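Local coordinates for putative PAS/PAC sensor protein (Nakamurella multipartita DSM 44233, PDB 6HMJ) that senses blue light through a flavin-binding light-oxygen-voltage domain and binds RNA, probably through its ANTAR domain, to regulate translation, at residues A[333-336]-A[337-341]; A[42-45]-A[46-49]. All blocks are in the same frame, centred on the assembly; numbering follows the deposited sequence.

Contact 1 of 2, residues A[333-336]-A[337-341]; sequences VRNG and AGRVT
Arg334 and Val340 face each other across the last rungs of a hairpin, and their side chains leave the same face of the sheet and cross at a slant. Arg334 CB sits 3.7 Å from Arg339 O, and CG moves on to Val340 CG2. CD stays within 3.8 Å of Gly338 O. Beyond NE the guanidinium spreads over Val340: CG2 approaches one face off-centre, 3.2 Å from NH1, while Gly338 O lies at the edge of the group, near its plane. A long chain suits this place, since its methylenes lie against the neighbouring strand while the charged end remains at the surface.

Strands 323-334 and 340-346 form this antiparallel hairpin in the PAS sheet that carries the flavin, and a type I turn from Asn335 to Gly338 with a G1 beta bulge reverses the chain. Arg334 and Val340 are a non-hydrogen-bonded pair, flanked by the bonds Thr341 N to Val333 O and Asn335 N to Arg339 O. Gly338 N closes the turn on Asn335 O at 3.0 Å, reaching it from above the carbonyl plane. Gly338, at the bulge, has a positive phi of 96°, where a side chain would jam against the preceding carbonyl, so glycine fits. Asn335 begins the turn with chi1 at 63°, which folds its amide back over the loop, and OD1 accepts from Arg339 N at 2.8 Å, again from above the carbonyl plane. ND2 meets the CG2 methyl of Thr341 at 3.5 Å. Leu233 of the second subunit packs on both Asn335 and Thr341.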
# COMPACT_ATOMS: atom_id res chain seq x y z
N VAL A 333 -37.20 -14.98 28.48
CA VAL A 333 -37.21 -15.20 29.92
C VAL A 333 -38.61 -15.66 30.30
O VAL A 333 -39.59 -14.94 30.04
CB VAL A 333 -36.83 -13.93 30.70
CG1 VAL A 333 -36.81 -14.20 32.19
CG2 VAL A 333 -35.48 -13.40 30.22
N ARG A 334 -38.71 -16.83 30.91
CA ARG A 334 -40.00 -17.43 31.24
C ARG A 334 -40.17 -17.40 32.75
O ARG A 334 -39.22 -17.67 33.50
CB ARG A 334 -40.07 -18.87 30.73
CG ARG A 334 -39.77 -18.98 29.24
CD ARG A 334 -39.93 -20.40 28.69
NE ARG A 334 -39.67 -20.44 27.25
CZ ARG A 334 -40.59 -20.43 26.29
NH1 ARG A 334 -41.88 -20.37 26.59
NH2 ARG A 334 -40.20 -20.47 25.02
N ASN A 335 -41.37 -17.08 33.21
CA ASN A 335 -41.64 -16.98 34.64
C ASN A 335 -41.84 -18.38 35.21
O ASN A 335 -41.57 -19.39 34.56
CB ASN A 335 -42.83 -16.07 34.90
CG ASN A 335 -44.12 -16.60 34.30
OD1 ASN A 335 -44.18 -17.73 33.82
ND2 ASN A 335 -45.17 -15.78 34.34
N GLY A 336 -42.31 -18.46 36.46
CA GLY A 336 -42.45 -19.75 37.12
C GLY A 336 -43.38 -20.69 36.38
O GLY A 336 -43.11 -21.90 36.30
N ALA A 337 -44.47 -20.17 35.84
CA ALA A 337 -45.46 -20.99 35.15
C ALA A 337 -45.04 -21.36 33.73
O ALA A 337 -45.75 -22.13 33.08
CB ALA A 337 -46.81 -20.28 35.11
N GLY A 338 -43.91 -20.84 33.25
CA GLY A 338 -43.46 -21.12 31.90
C GLY A 338 -43.84 -20.08 30.88
O GLY A 338 -43.63 -20.30 29.68
N ARG A 339 -44.41 -18.95 31.31
CA ARG A 339 -44.85 -17.90 30.40
C ARG A 339 -43.69 -16.97 30.08
O ARG A 339 -42.97 -16.53 30.98
CB ARG A 339 -45.99 -17.11 31.05
CG ARG A 339 -46.50 -15.92 30.26
CD ARG A 339 -47.27 -14.98 31.18
NE ARG A 339 -47.89 -13.87 30.47
CZ ARG A 339 -48.40 -12.79 31.06
NH1 ARG A 339 -48.36 -12.67 32.38
NH2 ARG A 339 -48.96 -11.83 30.33
N VAL A 340 -43.52 -16.66 28.80
CA VAL A 340 -42.51 -15.69 28.38
C VAL A 340 -43.02 -14.31 28.75
O VAL A 340 -43.97 -13.81 28.14
CB VAL A 340 -42.21 -15.79 26.88
CG1 VAL A 340 -41.15 -14.77 26.49
CG2 VAL A 340 -41.75 -17.20 26.52
N THR A 341 -42.39 -13.68 29.74
CA THR A 341 -42.79 -12.35 30.17
C THR A 341 -41.86 -11.25 29.66
O THR A 341 -42.33 -10.14 29.41
CB THR A 341 -42.89 -12.30 31.70
OG1 THR A 341 -41.58 -12.32 32.28
CG2 THR A 341 -43.68 -13.47 32.23

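Contact 2 of 2, residues A[42-45]-A[46-49]; sequences VLTP and AVVL
With chi1 at 69°, Thr44 holds OG1 between its backbone N and its carbonyl carbon, turned toward the first turn of helix 45-50, while Val47, with CG1 anti to its N, leaves CG2 on the side facing the threonine. The two side chains meet at about a right angle, with OG1 3.1 Å from Val47 CG2. The same CG2 methyl also touches Val42 O, so the valine bridges the cap residue and the loop leading up to it.

Thr44 is the N-cap. Its OG1 accepts from Val47 N at 3.3 Å in a bent capping bond, and its carbonyl O takes two donors. Val48 N comes to Thr44 O in the carbonyl plane at 3.2 Å, the regular i to i+4 bond of a helix; Val47 N approaches the same oxygen at 2.9 Å from above that plane. Threonine suits the place because its short hydroxyl can bend back to the helix start. Pro45 follows as the first helical residue: it has no N-H to offer, which costs nothing where no earlier turn supplies an acceptor, and its ring favours the phi of -56° found there. Leu49 N then reaches Pro45 O at 3.0 Å in a nearly straight bond (174°).

Phe24 of strand 24-26 touches Leu43, Pro45 and Val48, while Trp60 of helix 54-70 meets Val48 and Leu49; the helix and the loop before it are thereby seated on the PAS fold by their nonpolar side chains. Val47 N, which has no carbonyl four residues back inside the helix, is met by both oxygens of Thr44, though both bonds are bent; that is how an N-cap satisfies a helix's first N-H groups.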
# COMPACT_ATOMS: atom_id res chain seq x y z
N VAL A 42 45.78 0.68 -47.52
CA VAL A 42 45.91 1.99 -48.13
C VAL A 42 44.50 2.54 -48.34
O VAL A 42 43.65 1.88 -48.94
CB VAL A 42 46.67 1.91 -49.46
CG1 VAL A 42 46.62 3.25 -50.18
CG2 VAL A 42 48.11 1.47 -49.23
N LEU A 43 44.26 3.76 -47.86
CA LEU A 43 42.91 4.32 -47.81
C LEU A 43 42.71 5.20 -49.04
O LEU A 43 43.38 6.22 -49.20
CB LEU A 43 42.68 5.12 -46.53
CG LEU A 43 42.65 4.36 -45.21
CD1 LEU A 43 42.44 5.34 -44.06
CD2 LEU A 43 41.55 3.31 -45.22
N THR A 44 41.84 4.75 -49.93
CA THR A 44 41.46 5.43 -51.16
C THR A 44 39.95 5.55 -51.20
O THR A 44 39.24 4.85 -50.46
CB THR A 44 41.96 4.68 -52.40
OG1 THR A 44 41.24 3.45 -52.54
CG2 THR A 44 43.45 4.39 -52.29
N PRO A 45 39.41 6.46 -52.02
CA PRO A 45 37.95 6.52 -52.16
C PRO A 45 37.34 5.19 -52.58
O PRO A 45 36.28 4.80 -52.06
CB PRO A 45 37.75 7.60 -53.24
CG PRO A 45 38.95 8.46 -53.12
CD PRO A 45 40.08 7.54 -52.76
N ALA A 46 37.97 4.47 -53.51
CA ALA A 46 37.48 3.16 -53.91
C ALA A 46 37.39 2.21 -52.72
O ALA A 46 36.54 1.31 -52.71
CB ALA A 46 38.38 2.56 -54.99
N VAL A 47 38.23 2.40 -51.71
CA VAL A 47 38.19 1.54 -50.52
C VAL A 47 36.99 1.89 -49.65
O VAL A 47 36.30 1.00 -49.13
CB VAL A 47 39.50 1.65 -49.73
CG1 VAL A 47 39.40 0.89 -48.42
CG2 VAL A 47 40.67 1.12 -50.55
N VAL A 48 36.72 3.19 -49.47
CA VAL A 48 35.55 3.60 -48.70
C VAL A 48 34.28 3.03 -49.32
O VAL A 48 33.49 2.37 -48.64
CB VAL A 48 35.49 5.14 -48.61
CG1 VAL A 48 34.15 5.58 -48.02
CG2 VAL A 48 36.64 5.67 -47.77
N LEU A 49 34.08 3.26 -50.62
CA LEU A 49 32.86 2.78 -51.26
C LEU A 49 32.70 1.27 -51.15
O LEU A 49 31.57 0.77 -51.14
CB LEU A 49 32.84 3.21 -52.73
CG LEU A 49 32.73 4.72 -52.96
CD1 LEU A 49 33.39 5.10 -54.28
CD2 LEU A 49 31.28 5.19 -52.91

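Along the chain, contact 2 comes first, in the N-terminal PAS region, and contact 1 follows much later, in the flavin-binding PAS domain. Their centres are 118 Å apart, on opposite sides of the chain's centre, with nearest atoms about 106 Å apart. They share no sheet: residues 42-49 cover the loop before helix 45-50 and most of that helix, beside the five-stranded sheet that includes strand 24-26, whereas 333-341 join two strands of the six-stranded sheet. Between them along the chain run the long helix 114-149 and the ANTAR region. The two sites do not touch: one caps a helix in the N-terminal PAS region, the other closes a hairpin in the flavin-binding one.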